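Local coordinates for SusD family protein (Bacteroides uniformis, PDB 7KV1), which probably binds beta-glucan at the bacterial cell surface as a SusD-like protein, helping a human gut Bacteroides to capture the polysaccharide, at residues E222-L225 with G226-T229; P270-A273 with N274-T278. All coordinates share one frame; numbering follows the deposited sequence.

Contact 1: E222-L225 with G226-T229; sequences EGQL and GRVT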
loop_
_atom_site.group_PDB
_atom_site.type_symbol
_atom_site.label_atom_id
_atom_site.label_comp_id
_atom_site.label_asym_id
_atom_site.label_seq_id
_atom_site.Cartn_x
_atom_site.Cartn_y
_atom_site.Cartn_z
ATOM N N GLU A 222 3.328 6.211 23.281
ATOM C CA GLU A 222 2.295 6.469 22.237
ATOM C C GLU A 222 2.830 7.487 21.212
ATOM O O GLU A 222 2.363 7.471 20.043
ATOM C CB GLU A 222 0.999 6.922 22.925
ATOM C CG GLU A 222 -0.267 6.756 22.092
ATOM C CD GLU A 222 -0.934 8.042 21.615
ATOM O OE1 GLU A 222 -0.863 9.060 22.345
ATOM O OE2 GLU A 222 -1.540 8.028 20.514
ATOM N N GLY A 223 3.780 8.332 21.617
ATOM C CA GLY A 223 4.275 9.465 20.815
ATOM C C GLY A 223 5.422 9.068 19.907
ATOM O O GLY A 223 5.999 9.958 19.275
ATOM N N GLN A 224 5.763 7.780 19.853
ATOM C CA GLN A 224 6.676 7.219 18.825
ATOM C C GLN A 224 5.895 6.346 17.834
ATOM O O GLN A 224 6.551 5.604 17.058
ATOM C CB GLN A 224 7.794 6.449 19.524
ATOM C CG GLN A 224 8.802 7.386 20.171
ATOM C CD GLN A 224 10.064 6.668 20.560
ATOM O OE1 GLN A 224 10.888 6.340 19.712
ATOM N NE2 GLN A 224 10.210 6.415 21.855
ATOM N N LEU A 225 4.557 6.393 17.860
ATOM C CA LEU A 225 3.735 5.597 16.904
ATOM C C LEU A 225 4.033 6.131 15.498
ATOM O O LEU A 225 4.074 7.338 15.343
ATOM C CB LEU A 225 2.251 5.684 17.292
ATOM C CG LEU A 225 1.858 4.804 18.480
ATOM C CD1 LEU A 225 0.402 5.000 18.860
ATOM C CD2 LEU A 225 2.134 3.335 18.197
ATOM N N GLY A 226 4.314 5.254 14.534
ATOM C CA GLY A 226 4.803 5.621 13.185
ATOM C C GLY A 226 6.178 5.032 12.933
ATOM O O GLY A 226 6.519 4.768 11.768
ATOM N N ARG A 227 6.970 4.806 13.981
ATOM C CA ARG A 227 8.240 4.059 13.820
ATOM C C ARG A 227 7.904 2.689 13.242
ATOM O O ARG A 227 6.809 2.183 13.458
ATOM C CB ARG A 227 9.058 3.920 15.099
ATOM C CG ARG A 227 9.699 5.231 15.546
ATOM C CD ARG A 227 10.711 5.105 16.690
ATOM N NE ARG A 227 11.112 6.456 17.079
ATOM C CZ ARG A 227 12.063 7.190 16.488
ATOM N NH1 ARG A 227 12.798 6.715 15.498
ATOM N NH2 ARG A 227 12.291 8.421 16.903
ATOM N N VAL A 228 8.857 2.095 12.553
ATOM C CA VAL A 228 8.696 0.698 12.087
ATOM C C VAL A 228 8.942 -0.211 13.273
ATOM O O VAL A 228 9.696 0.196 14.203
ATOM C CB VAL A 228 9.598 0.429 10.885
ATOM C CG1 VAL A 228 9.207 1.392 9.783
ATOM C CG2 VAL A 228 11.097 0.540 11.201
ATOM N N THR A 229 8.299 -1.368 13.232
ATOM C CA THR A 229 8.197 -2.334 14.344
ATOM C C THR A 229 8.430 -3.742 13.804
ATOM O O THR A 229 8.428 -3.953 12.570
ATOM C CB THR A 229 6.843 -2.236 15.051
ATOM O OG1 THR A 229 5.868 -2.539 14.062
ATOM C CG2 THR A 229 6.566 -0.871 15.655
#

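Contact 2: P270-A273 with N274-T278; sequences PSFA and NIWET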
loop_
_atom_site.group_PDB
_atom_site.type_symbol
_atom_site.label_atom_id
_atom_site.label_comp_id
_atom_site.label_asym_id
_atom_site.label_seq_id
_atom_site.Cartn_x
_atom_site.Cartn_y
_atom_site.Cartn_z
ATOM N N PRO A 270 -13.873 -3.201 16.648
ATOM C CA PRO A 270 -15.249 -3.687 16.638
ATOM C C PRO A 270 -16.093 -3.011 15.557
ATOM O O PRO A 270 -16.993 -3.646 15.082
ATOM C CB PRO A 270 -15.797 -3.365 18.044
ATOM C CG PRO A 270 -14.558 -3.218 18.907
ATOM C CD PRO A 270 -13.412 -2.823 17.996
ATOM N N SER A 271 -15.800 -1.738 15.233
ATOM C CA SER A 271 -16.473 -0.956 14.164
ATOM C C SER A 271 -15.486 -0.748 13.006
ATOM O O SER A 271 -14.474 -0.068 13.218
ATOM C CB SER A 271 -16.964 0.388 14.681
ATOM O OG SER A 271 -17.206 1.277 13.599
ATOM N N PHE A 272 -15.752 -1.315 11.833
ATOM C CA PHE A 272 -14.937 -1.054 10.619
ATOM C C PHE A 272 -14.944 0.450 10.316
ATOM O O PHE A 272 -13.908 1.022 9.900
ATOM C CB PHE A 272 -15.531 -1.812 9.449
ATOM C CG PHE A 272 -14.754 -1.699 8.174
ATOM C CD1 PHE A 272 -13.715 -2.588 7.889
ATOM C CD2 PHE A 272 -15.097 -0.745 7.245
ATOM C CE1 PHE A 272 -13.055 -2.516 6.681
ATOM C CE2 PHE A 272 -14.458 -0.699 6.020
ATOM C CZ PHE A 272 -13.417 -1.563 5.749
ATOM N N ALA A 273 -16.117 1.067 10.420
ATOM C CA ALA A 273 -16.287 2.524 10.182
ATOM C C ALA A 273 -15.318 3.332 11.061
ATOM O O ALA A 273 -14.724 4.258 10.552
ATOM C CB ALA A 273 -17.713 2.932 10.430
ATOM N N ASN A 274 -15.141 2.974 12.333
ATOM C CA ASN A 274 -14.349 3.730 13.339
ATOM C C ASN A 274 -12.856 3.705 12.988
ATOM O O ASN A 274 -12.108 4.608 13.432
ATOM C CB ASN A 274 -14.555 3.170 14.760
ATOM C CG ASN A 274 -15.877 3.513 15.438
ATOM O OD1 ASN A 274 -16.750 4.168 14.859
ATOM N ND2 ASN A 274 -16.053 3.037 16.670
ATOM N N ILE A 275 -12.394 2.694 12.238
ATOM C CA ILE A 275 -10.975 2.645 11.790
ATOM C C ILE A 275 -10.595 3.990 11.152
ATOM O O ILE A 275 -9.468 4.479 11.411
ATOM C CB ILE A 275 -10.751 1.500 10.784
ATOM C CG1 ILE A 275 -10.904 0.113 11.405
ATOM C CG2 ILE A 275 -9.372 1.650 10.142
ATOM C CD1 ILE A 275 -11.098 -0.976 10.371
ATOM N N TRP A 276 -11.470 4.516 10.287
ATOM C CA TRP A 276 -11.154 5.604 9.313
ATOM C C TRP A 276 -11.318 7.001 9.937
ATOM O O TRP A 276 -10.946 7.989 9.274
ATOM C CB TRP A 276 -12.036 5.411 8.075
ATOM C CG TRP A 276 -11.920 3.990 7.633
ATOM C CD1 TRP A 276 -12.822 2.982 7.804
ATOM C CD2 TRP A 276 -10.718 3.374 7.144
ATOM N NE1 TRP A 276 -12.278 1.793 7.402
ATOM C CE2 TRP A 276 -10.991 2.004 6.993
ATOM C CE3 TRP A 276 -9.471 3.870 6.755
ATOM C CZ2 TRP A 276 -10.038 1.114 6.506
ATOM C CZ3 TRP A 276 -8.533 2.994 6.269
ATOM C CH2 TRP A 276 -8.809 1.632 6.175
ATOM N N GLU A 277 -11.942 7.072 11.115
ATOM C CA GLU A 277 -12.149 8.321 11.891
ATOM C C GLU A 277 -10.800 8.698 12.505
ATOM O O GLU A 277 -9.941 7.795 12.669
ATOM C CB GLU A 277 -13.187 8.128 12.994
ATOM C CG GLU A 277 -14.471 7.462 12.543
ATOM C CD GLU A 277 -15.522 8.390 11.967
ATOM O OE1 GLU A 277 -15.164 9.541 11.596
ATOM O OE2 GLU A 277 -16.712 7.967 11.909
ATOM N N THR A 278 -10.602 9.971 12.815
ATOM C CA THR A 278 -9.376 10.454 13.491
ATOM C C THR A 278 -9.154 9.682 14.788
ATOM O O THR A 278 -8.010 9.315 15.058
ATOM C CB THR A 278 -9.419 11.962 13.773
ATOM O OG1 THR A 278 -10.059 12.603 12.674
ATOM C CG2 THR A 278 -8.029 12.507 13.986
#

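Contact 1: E222-L225 with G226-T229
A type II beta turn from Gln224 to Arg227 reverses the chain in the loop that leads into helix 230-244, and its first and last residues meet through both backbone and side chain. The bond that closes the turn runs from Arg227 N to Gln224 O, 3.2 Å long and nearly straight at 166°. Leu225 and Gly226 fill the two central positions. Gly226 has a positive phi of 118°, where a CB would collide with the carbonyl oxygen of Leu225, so glycine is the residue type that suits this corner.

The side chains of Gln224 and Arg227 also meet. Both leave the backbone with CG opposite the carbonyl carbon (chi1 -74° in Gln224) and then run out extended, which brings the amide oxygen of one to the NE of the other. Arg227 NE lies 2.6 Å from Gln224 OE1, but the N-H is badly aimed and the bond is weak. The amide and guanidinium planes stand nearly perpendicular. Each group has a further polar partner: Gln224 NE2 bonds to Asp221, and Arg227 NH1 to Gln147 of helix 138-162. The arginine side chain also packs against helix 44-55. Beyond the turn, the hydroxyl of Thr229 caps Met232 N at the start of helix 230-244.

The chemistry implies a turn secured mainly by its backbone bond, with the glutamine amide engaged at both ends: its oxygen faces the probably cationic arginine, and its nitrogen the carboxylate of Asp221.

Contact 2: P270-A273 with N274-T278
Ser271 is the N-cap of the short, weakly bonded helix 272-275, and its side chain reaches forward to the backbone of Asn274. With OG turned opposite its own backbone N (chi1 161°), the hydroxyl accepts from Asn274 N at 3.0 Å; the same N-H also makes a weak bond to Ser271 O. Serine suits the cap because its short side chain places a hydroxyl acceptor close to an N-H of the first turn. The Asn274 amide folds over the cap, its CG 3.2 Å from Ser271 OG. With an alanine here the OG acceptor is gone, and Asn274 N would probably keep just its weak bond to the carbonyl of Ser271, leaving the first turn freer to fray.

Two further bonds, Ile275 N to Phe272 O and Trp276 N to Ala273 O, join residues three apart, as in a 3-10 turn. On the buried side, Phe272 and Trp276 form a T-shaped pair. Phe272 CG lies trans to the backbone N (chi1 -177°), which swings the ring to where the indole comes up. The indole edge points at the phenyl face, with NE1 3.6 Å from Phe272 CE2, offset toward the rim, and the planes inclined at 61°. Ile275 flanks both aromatics with its two branches: CD1 approaches Phe272 CD1 at 4.0 Å, while CG2 sits 3.5 Å above the plane of the Trp276 indole, over its centre. Large apolar side chains suit these three buried positions.

This cluster faces strand 403-407, where Arg407 touches all three side chains and Arg404 bonds to Ile275 O. Phe272 also packs on helix 353-357, and Arg440 of helix 429-440 meets both Phe272 and Ile275.

Following the chain from the N terminus, contact 1 comes first, closing the turn 224-227 within residues 222-229, in the loop between helix 185-201 and helix 230-244. The chain then runs through helices 230-244 and 250-262 before contact 2 closes the short helix 272-275 within residues 270-278, just ahead of strand 286-290. The two are in series, neither nested nor crossed. The centres of contacts 1 and 2 lie 20 Å apart, and the two do not touch. Contact 1 leans on the earlier helices 44-55 and 138-162, whereas contact 2 looks to later elements, strand 403-407 and helices 353-357 and 429-440. Strand 286-290, paired with 403-407, offers Trp288 to Gly226 and so bridges the two neighbourhoods.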